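PDB 5H0O: HNH endonuclease from Geobacillus virus E2, which probably cleaves DNA as a phage-encoded, metal-dependent nuclease of the HNH (His-Me finger) family. Local coordinates for residues Y74-C79 with S112-C117; I90-T95 with A116-K121. All coordinates share one frame; numbering follows the deposited sequence.

Overall arrangement
After helices 41-55 and 59-71, the chain reaches 74-79, the entry to helix 77-81. Interaction 1 joins this segment to 112-117, closing a loop of 32 intervening residues at the manganese ion. The loop holds strand 90-93 and the start of strand 110-113, which runs on into 112-117. Interaction 2 starts on the first of these strands and ends on 116-121 of helix 115-129, with 20 residues between its segments. The two closures are staggered: interaction 2 begins within the loop of interaction 1, ends beyond it, and shares Ala116 and Cys117 with it. Their centres lie about 8 Å apart, and a probable hydrogen bond, Leu113 N to Ile90 O at 2.9 Å, links them through the sheet.

Interaction 1 of 2, residues Y74-C79 with S112-C117; sequences YLCQHC and SLCQAC. With MN (manganese (II) ion), chain B.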
loop_
_atom_site.group_PDB
_atom_site.type_symbol
_atom_site.label_atom_id
_atom_site.label_comp_id
_atom_site.label_asym_id
_atom_site.label_seq_id
_atom_site.Cartn_x
_atom_site.Cartn_y
_atom_site.Cartn_z
ATOM N N TYR A 74 0.549 5.377 -14.325
ATOM C CA TYR A 74 1.311 4.141 -14.192
ATOM C C TYR A 74 2.801 4.402 -14.007
ATOM O O TYR A 74 3.627 3.581 -14.395
ATOM C CB TYR A 74 1.038 3.170 -15.357
ATOM C CG TYR A 74 -0.296 2.457 -15.226
ATOM C CD1 TYR A 74 -1.482 3.117 -15.506
ATOM C CD2 TYR A 74 -0.372 1.146 -14.784
ATOM C CE1 TYR A 74 -2.710 2.490 -15.369
ATOM C CE2 TYR A 74 -1.590 0.501 -14.653
ATOM C CZ TYR A 74 -2.761 1.178 -14.939
ATOM O OH TYR A 74 -3.985 0.545 -14.795
ATOM N N LEU A 75 3.148 5.529 -13.382
ATOM C CA LEU A 75 4.545 5.852 -13.091
ATOM C C LEU A 75 4.829 5.705 -11.603
ATOM O O LEU A 75 4.004 6.092 -10.772
ATOM C CB LEU A 75 4.885 7.267 -13.540
ATOM C CG LEU A 75 4.824 7.498 -15.053
ATOM C CD1 LEU A 75 5.238 8.933 -15.345
ATOM C CD2 LEU A 75 5.710 6.498 -15.785
ATOM N N CYS A 76 6.011 5.177 -11.282
ATOM C CA CYS A 76 6.443 5.066 -9.893
ATOM C C CYS A 76 6.627 6.461 -9.310
ATOM O O CYS A 76 7.387 7.272 -9.846
ATOM C CB CYS A 76 7.752 4.304 -9.797
ATOM S SG CYS A 76 8.394 4.298 -8.098
ATOM N N GLN A 77 5.953 6.728 -8.196
ATOM C CA GLN A 77 5.958 8.051 -7.603
ATOM C C GLN A 77 7.251 8.369 -6.872
ATOM O O GLN A 77 7.662 9.529 -6.833
ATOM C CB GLN A 77 4.759 8.196 -6.671
ATOM C CG GLN A 77 3.437 8.109 -7.415
ATOM C CD GLN A 77 3.311 9.190 -8.478
ATOM O OE1 GLN A 77 3.115 10.371 -8.158
ATOM N NE2 GLN A 77 3.455 8.811 -9.737
ATOM N N HIS A 78 7.906 7.366 -6.302
ATOM C CA HIS A 78 9.191 7.618 -5.645
ATOM C C HIS A 78 10.252 7.900 -6.692
ATOM O O HIS A 78 11.048 8.831 -6.530
ATOM C CB HIS A 78 9.606 6.444 -4.771
ATOM C CG HIS A 78 8.759 6.262 -3.555
ATOM N ND1 HIS A 78 9.060 5.331 -2.583
ATOM C CD2 HIS A 78 7.621 6.877 -3.151
ATOM C CE1 HIS A 78 8.145 5.383 -1.631
ATOM N NE2 HIS A 78 7.261 6.312 -1.951
ATOM N N CYS A 79 10.272 7.112 -7.765
ATOM C CA CYS A 79 11.181 7.393 -8.874
ATOM C C CYS A 79 10.973 8.808 -9.415
ATOM O O CYS A 79 11.941 9.536 -9.643
ATOM C CB CYS A 79 11.003 6.358 -9.985
ATOM S SG CYS A 79 11.884 4.779 -9.672
ATOM N N SER A 112 1.616 4.597 -6.325
ATOM C CA SER A 112 2.075 3.664 -7.347
ATOM C C SER A 112 3.596 3.560 -7.263
ATOM O O SER A 112 4.300 4.578 -7.298
ATOM C CB SER A 112 1.660 4.159 -8.735
ATOM O OG SER A 112 0.261 4.350 -8.817
ATOM N N LEU A 113 4.109 2.333 -7.181
ATOM C CA LEU A 113 5.539 2.101 -7.032
ATOM C C LEU A 113 6.042 1.039 -8.003
ATOM O O LEU A 113 5.319 0.096 -8.347
ATOM C CB LEU A 113 5.911 1.666 -5.612
ATOM C CG LEU A 113 5.544 2.593 -4.459
ATOM C CD1 LEU A 113 5.925 1.919 -3.153
ATOM C CD2 LEU A 113 6.231 3.936 -4.596
ATOM N N CYS A 114 7.302 1.181 -8.405
ATOM C CA CYS A 114 8.026 0.100 -9.056
ATOM C C CYS A 114 8.481 -0.922 -8.014
ATOM O O CYS A 114 8.398 -0.683 -6.812
ATOM C CB CYS A 114 9.232 0.649 -9.824
ATOM S SG CYS A 114 10.615 1.218 -8.782
ATOM N N GLN A 115 8.991 -2.063 -8.476
ATOM C CA GLN A 115 9.415 -3.102 -7.537
ATOM C C GLN A 115 10.554 -2.631 -6.643
ATOM O O GLN A 115 10.548 -2.900 -5.450
ATOM C CB GLN A 115 9.855 -4.362 -8.267
ATOM C CG GLN A 115 10.368 -5.410 -7.286
ATOM C CD GLN A 115 10.862 -6.657 -7.949
ATOM O OE1 GLN A 115 10.410 -7.004 -9.024
ATOM N NE2 GLN A 115 11.789 -7.351 -7.300
ATOM N N ALA A 116 11.547 -1.953 -7.215
ATOM C CA ALA A 116 12.678 -1.526 -6.418
ATOM C C ALA A 116 12.217 -0.608 -5.287
ATOM O O ALA A 116 12.661 -0.752 -4.145
ATOM C CB ALA A 116 13.746 -0.847 -7.273
ATOM N N CYS A 117 11.308 0.317 -5.590
ATOM C CA CYS A 117 10.828 1.230 -4.558
ATOM C C CYS A 117 9.903 0.540 -3.568
ATOM O O CYS A 117 9.913 0.884 -2.378
ATOM C CB CYS A 117 10.150 2.439 -5.200
ATOM S SG CYS A 117 11.343 3.484 -6.077
HETATM MN MN MN B . 10.565 3.483 -8.269
HETATM O O HOH W 1 10.887 3.404 -1.898
#
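Cys76 and Ser112 help bring together two CxxC knuckles forming a four-cysteine, zinc-finger-like site, here holding manganese. Cys76 and Cys79 come from one turn, Cys114 and Cys117 from the other; each SG lies 2.3 Å from the manganese ion, and the four sulfurs surround it as a tetrahedron. Cys76 SG is gripped further. Its chi1 of 174° turns SG away from its own backbone N, where it can reach both the metal and the second turn. There it accepts the amide of Cys114 from across the contact (N to SG 3.3 Å) and, as an N-cap, the amide of Cys79 in its own turn (N to SG 3.4 Å). These N-H groups probably offset part of the thiolate charge, and Cys117 N does likewise for Cys114 SG. The carbonyl of Ser112, two residues before Cys114, accepts from Gln77 N inside the first CxxC turn (N to O 2.9 Å). Ser112 CB rests against Leu75 O at 3.7 Å, while OG turns to Asp72, outside the two segments. His78 covers the other end of the contact. The methyl Leu113 CD2 sits over the middle of its ring, 3.5 Å from the centroid and 7° off the normal, a CH-pi contact in which the methyl is almost equally far from all five ring atoms. Both ring nitrogens have polar partners: NE2 reaches Gln111 OE1, and ND1 is 2.7 Å from a water lying in the ring plane, which in turn donates to Cys117 O.

Interaction 2 of 2, residues I90-T95 with A116-K121; sequences IVDHIT and ACHNRK. With MN (manganese (II) ion), chain B.
Lys121 reaches from its helix to the end of the strand and meets both Asp92 and the backbone beyond it. Its CB is directed at the strand, and the chain runs out extended through the first three torsions. CG passes 3.9 Å from Asp92 OD2, and CD then comes closer to the same oxygen, at 3.3 Å, the two side chains approaching from opposite directions. CE lies 3.5 Å from Ile94 O. There the chain bends (chi4 -65°), which swings NZ in among a carboxylate oxygen of the strand and the carbonyl oxygens of His93 and Ile94, where the strand gives way to loop. NZ donates to His93 O at 2.7 Å and to Ile94 O at 3.1 Å. It also makes a hydrogen-bonded salt bridge with Asp92 OD2, 3.2 Å away. That oxygen is approached from above the carboxylate plane (53° out of it). Asp125 OD2, one turn further along the helix, is a second salt-bridge partner, and the two carboxylates probably offset the ammonium charge of this buried lysine.

Strand 90-93 and helix 115-129, with strand 110-113 completing the hairpin, form the ββα-metal core of HNH nucleases. Asp92-His93 and His118 probably supply the strand and helix parts of the HNH signature, so their meeting would lie at the likely active site. The short segments run 23° from parallel; with strand side chains alternating, Ile90 and Asp92 point toward the helix while Val91 points away. Both meet His118. Ile90 CD1 makes a CH-pi contact over one face of the imidazole, offset toward the rim, 4.0 Å from the ring centroid. Asp92 takes the edge instead: its carboxylate stands perpendicular to the ring, with CG in the ring plane and OD2 3.8 Å from His118 CD2.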
loop_
_atom_site.group_PDB
_atom_site.type_symbol
_atom_site.label_atom_id
_atom_site.label_comp_id
_atom_site.label_asym_id
_atom_site.label_seq_id
_atom_site.Cartn_x
_atom_site.Cartn_y
_atom_site.Cartn_z
ATOM N N ILE A 90 2.805 -1.864 -8.659
ATOM C CA ILE A 90 2.038 -2.155 -7.457
ATOM C C ILE A 90 1.572 -0.836 -6.865
ATOM O O ILE A 90 2.200 0.202 -7.101
ATOM C CB ILE A 90 2.880 -2.994 -6.456
ATOM C CG1 ILE A 90 1.998 -3.593 -5.360
ATOM C CG2 ILE A 90 4.035 -2.177 -5.888
ATOM C CD1 ILE A 90 2.676 -4.688 -4.549
ATOM N N VAL A 91 0.467 -0.875 -6.122
ATOM C CA VAL A 91 -0.006 0.283 -5.360
ATOM C C VAL A 91 0.160 -0.062 -3.892
ATOM O O VAL A 91 -0.381 -1.071 -3.425
ATOM C CB VAL A 91 -1.463 0.637 -5.677
ATOM C CG1 VAL A 91 -1.933 1.787 -4.777
ATOM C CG2 VAL A 91 -1.608 1.036 -7.130
ATOM N N ASP A 92 0.912 0.764 -3.163
ATOM C CA ASP A 92 1.241 0.484 -1.768
ATOM C C ASP A 92 0.630 1.536 -0.844
ATOM O O ASP A 92 0.546 2.725 -1.197
ATOM C CB ASP A 92 2.759 0.463 -1.567
ATOM C CG ASP A 92 3.179 -0.153 -0.243
ATOM O OD1 ASP A 92 2.398 -0.943 0.348
ATOM O OD2 ASP A 92 4.306 0.148 0.209
ATOM N N HIS A 93 0.215 1.092 0.335
ATOM C CA HIS A 93 -0.230 1.983 1.402
ATOM C C HIS A 93 0.973 2.679 2.038
ATOM O O HIS A 93 1.953 2.031 2.399
ATOM C CB HIS A 93 -0.990 1.193 2.460
ATOM C CG HIS A 93 -2.328 0.723 2.002
ATOM N ND1 HIS A 93 -2.494 -0.369 1.176
ATOM C CD2 HIS A 93 -3.564 1.222 2.226
ATOM C CE1 HIS A 93 -3.780 -0.523 0.914
ATOM N NE2 HIS A 93 -4.451 0.438 1.531
ATOM N N ILE A 94 0.886 3.997 2.179
ATOM C CA ILE A 94 1.988 4.769 2.757
ATOM C C ILE A 94 2.126 4.419 4.225
ATOM O O ILE A 94 3.161 3.896 4.655
ATOM C CB ILE A 94 1.788 6.275 2.555
ATOM C CG1 ILE A 94 1.715 6.622 1.063
ATOM C CG2 ILE A 94 2.939 7.025 3.214
ATOM C CD1 ILE A 94 1.405 8.081 0.771
ATOM N N THR A 95 1.088 4.698 4.998
ATOM C CA THR A 95 0.925 4.082 6.304
ATOM C C THR A 95 0.353 2.690 6.074
ATOM O O THR A 95 -0.739 2.568 5.497
ATOM C CB THR A 95 -0.005 4.899 7.201
ATOM O OG1 THR A 95 0.532 6.214 7.355
ATOM C CG2 THR A 95 -0.158 4.237 8.563
ATOM N N ALA A 116 11.547 -1.953 -7.215
ATOM C CA ALA A 116 12.678 -1.526 -6.418
ATOM C C ALA A 116 12.217 -0.608 -5.287
ATOM O O ALA A 116 12.661 -0.752 -4.145
ATOM C CB ALA A 116 13.746 -0.847 -7.273
ATOM N N CYS A 117 11.308 0.317 -5.590
ATOM C CA CYS A 117 10.828 1.230 -4.558
ATOM C C CYS A 117 9.903 0.540 -3.568
ATOM O O CYS A 117 9.913 0.884 -2.378
ATOM C CB CYS A 117 10.150 2.439 -5.200
ATOM S SG CYS A 117 11.343 3.484 -6.077
ATOM N N HIS A 118 9.103 -0.424 -4.019
ATOM C CA HIS A 118 8.306 -1.221 -3.104
ATOM C C HIS A 118 9.192 -2.017 -2.143
ATOM O O HIS A 118 8.956 -2.017 -0.934
ATOM C CB HIS A 118 7.377 -2.153 -3.880
ATOM C CG HIS A 118 6.480 -2.967 -3.003
ATOM N ND1 HIS A 118 6.423 -4.338 -3.072
ATOM C CD2 HIS A 118 5.594 -2.597 -2.053
ATOM C CE1 HIS A 118 5.545 -4.782 -2.190
ATOM N NE2 HIS A 118 5.031 -3.747 -1.555
ATOM N N ASN A 119 10.237 -2.653 -2.674
ATOM C CA ASN A 119 11.145 -3.426 -1.823
ATOM C C ASN A 119 11.864 -2.511 -0.833
ATOM O O ASN A 119 12.011 -2.854 0.346
ATOM C CB ASN A 119 12.180 -4.172 -2.680
ATOM C CG ASN A 119 11.589 -5.293 -3.542
ATOM O OD1 ASN A 119 12.284 -5.799 -4.430
ATOM N ND2 ASN A 119 10.347 -5.690 -3.300
ATOM N N ARG A 120 12.309 -1.344 -1.295
ATOM C CA ARG A 120 12.945 -0.377 -0.408
ATOM C C ARG A 120 11.990 0.052 0.701
ATOM O O ARG A 120 12.356 0.089 1.880
ATOM C CB ARG A 120 13.436 0.835 -1.199
ATOM C CG ARG A 120 13.923 1.987 -0.338
ATOM C CD ARG A 120 14.592 3.090 -1.143
ATOM N NE ARG A 120 13.702 3.709 -2.119
ATOM C CZ ARG A 120 14.038 4.741 -2.886
ATOM N NH1 ARG A 120 15.252 5.284 -2.775
ATOM N NH2 ARG A 120 13.175 5.234 -3.769
ATOM N N LYS A 121 10.751 0.380 0.335
ATOM C CA LYS A 121 9.784 0.789 1.341
ATOM C C LYS A 121 9.489 -0.332 2.343
ATOM O O LYS A 121 9.321 -0.081 3.533
ATOM C CB LYS A 121 8.491 1.278 0.671
ATOM C CG LYS A 121 7.495 1.833 1.689
ATOM C CD LYS A 121 6.371 2.609 1.024
ATOM C CE LYS A 121 5.371 3.094 2.074
ATOM N NZ LYS A 121 4.663 1.973 2.760
HETATM MN MN MN B . 10.565 3.483 -8.269
#